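Side-chain contact in secreted in xylem 3 (Fusarium oxysporum, PDB 5OD4), which is of unknown biochemical function but, as the Avr2 effector of a fungal plant pathogen, probably suppresses host immunity and can itself be recognised: residues Y4-F7 / P8-T12. Residues are numbered along the deposited sequence; the frame is centred on the assembly and turned at random.
Sequences YCVF and PGRRT. With EDO (1,2-ethanediol), chain B.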
loop_
_atom_site.group_PDB
_atom_site.type_symbol
_atom_site.label_atom_id
_atom_site.label_comp_id
_atom_site.label_asym_id
_atom_site.label_seq_id
_atom_site.Cartn_x
_atom_site.Cartn_y
_atom_site.Cartn_z
ATOM N N TYR A 4 -12.746 -5.273 -1.375
ATOM C CA TYR A 4 -13.540 -4.705 -0.305
ATOM C C TYR A 4 -12.605 -3.923 0.623
ATOM O O TYR A 4 -11.629 -4.483 1.107
ATOM C CB TYR A 4 -14.193 -5.837 0.474
ATOM C CG TYR A 4 -15.017 -5.415 1.669
ATOM C CD1 TYR A 4 -14.421 -5.070 2.904
ATOM C CD2 TYR A 4 -16.392 -5.298 1.599
ATOM C CE1 TYR A 4 -15.152 -4.650 3.994
ATOM C CE2 TYR A 4 -17.125 -4.876 2.708
ATOM C CZ TYR A 4 -16.501 -4.568 3.901
ATOM O OH TYR A 4 -17.185 -4.148 5.012
ATOM N N CYS A 5 -12.939 -2.660 0.878
ATOM C CA CYS A 5 -12.117 -1.811 1.741
ATOM C C CYS A 5 -12.946 -1.427 2.959
ATOM O O CYS A 5 -13.998 -0.808 2.831
ATOM C CB CYS A 5 -11.675 -0.560 0.990
ATOM S SG CYS A 5 -10.320 -0.739 -0.168
ATOM N N VAL A 6 -12.455 -1.786 4.145
ATOM C CA VAL A 6 -13.132 -1.414 5.376
ATOM C C VAL A 6 -12.893 0.055 5.728
ATOM O O VAL A 6 -13.702 0.642 6.467
ATOM C CB VAL A 6 -12.799 -2.383 6.521
ATOM C CG1 VAL A 6 -11.459 -2.059 7.139
ATOM C CG2 VAL A 6 -13.923 -2.421 7.545
ATOM N N PHE A 7 -11.802 0.650 5.229
ATOM C CA PHE A 7 -11.494 2.055 5.457
ATOM C C PHE A 7 -11.764 2.810 4.148
ATOM O O PHE A 7 -11.443 2.277 3.081
ATOM C CB PHE A 7 -10.019 2.215 5.817
ATOM C CG PHE A 7 -9.586 1.390 6.992
ATOM C CD1 PHE A 7 -10.065 1.675 8.280
ATOM C CD2 PHE A 7 -8.736 0.296 6.826
ATOM C CE1 PHE A 7 -9.652 0.919 9.369
ATOM C CE2 PHE A 7 -8.341 -0.466 7.912
ATOM C CZ PHE A 7 -8.799 -0.160 9.186
ATOM N N PRO A 8 -12.321 4.017 4.187
ATOM C CA PRO A 8 -12.531 4.870 5.367
ATOM C C PRO A 8 -13.896 4.717 6.009
ATOM O O PRO A 8 -14.268 5.563 6.847
ATOM C CB PRO A 8 -12.358 6.288 4.790
ATOM C CG PRO A 8 -12.898 6.141 3.396
ATOM C CD PRO A 8 -12.395 4.812 2.938
ATOM N N GLY A 9 -14.659 3.682 5.661
ATOM C CA GLY A 9 -15.919 3.486 6.370
ATOM C C GLY A 9 -15.750 3.412 7.877
ATOM O O GLY A 9 -16.538 4.021 8.619
ATOM N N ARG A 10 -14.755 2.645 8.304
ATOM C CA ARG A 10 -14.284 2.670 9.670
ATOM C C ARG A 10 -13.128 3.652 9.817
ATOM O O ARG A 10 -12.410 3.940 8.864
ATOM C CB ARG A 10 -13.810 1.304 10.114
ATOM C CG ARG A 10 -14.913 0.287 10.343
ATOM C CD ARG A 10 -14.348 -0.966 10.973
ATOM N NE ARG A 10 -15.312 -2.056 11.086
ATOM C CZ ARG A 10 -14.953 -3.311 11.311
ATOM N NH1 ARG A 10 -13.682 -3.643 11.451
ATOM N NH2 ARG A 10 -15.894 -4.251 11.412
ATOM N N ARG A 11 -12.948 4.120 11.049
ATOM C CA ARG A 11 -11.820 4.935 11.469
ATOM C C ARG A 11 -10.583 4.112 11.736
ATOM O O ARG A 11 -10.689 2.977 12.170
ATOM C CB ARG A 11 -12.182 5.691 12.791
ATOM C CG ARG A 11 -13.238 6.762 12.581
ATOM C CD ARG A 11 -13.331 7.690 13.767
ATOM N NE ARG A 11 -12.022 7.917 14.337
ATOM C CZ ARG A 11 -11.720 8.038 15.624
ATOM N NH1 ARG A 11 -12.649 8.096 16.587
ATOM N NH2 ARG A 11 -10.443 8.150 15.922
ATOM N N THR A 12 -9.423 4.709 11.544
ATOM C CA THR A 12 -8.174 4.079 11.872
ATOM C C THR A 12 -7.748 4.284 13.319
ATOM O O THR A 12 -8.141 5.252 13.981
ATOM C CB THR A 12 -7.082 4.531 10.902
ATOM O OG1 THR A 12 -7.028 5.932 10.959
ATOM C CG2 THR A 12 -7.350 4.078 9.457
HETATM C C1 EDO B . -20.972 -4.031 4.704
HETATM O O1 EDO B . -19.712 -4.584 5.147
HETATM C C2 EDO B . -21.626 -4.836 3.593
HETATM O O2 EDO B . -20.718 -4.991 2.529
#
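The peptide N-H of R10 points almost straight at the carbonyl oxygen of V6 (N to O 2.9 Å, 171° at the hydrogen) and lies in the carbonyl plane, closing an alpha-turn through the cis peptide bond between F7 and P8. The side chain of R10 then runs back over V6. Its CB stands 4.2 Å from F7 CD1 and also faces V6 O, and CG begins the contact with the valine methyl CG2. With the chain extended beyond CG (chi2 -172°), CD comes to 3.7 Å from V6 CG2 and NE to 3.8 Å, while CZ and NH1 remain near the same methyl, which lies under one face of the guanidinium, offset toward its rim. The other valine methyl, CG1, sits 3.5 Å above the centre of the F7 ring. T12 CG2 packs on the opposite face as a CH-pi contact, 4.2 Å from the ring centroid, and R10 O meets the ring edge in plane, 3.3 Å from F7 CD1. From strand 77-85, the E80 carboxylate accepts hydrogen bonds from the V6 and F7 amides, and the C5-C95 disulfide ties the N-terminal segment to strand 94-101 of the same sheet of the sandwich. Because the arginine meets V6 through its aliphatic stem and guanidinium face, the in-plane N-H groups are directed past the methyl, so this side-chain contact is van der Waals packing, although the arginine is charged.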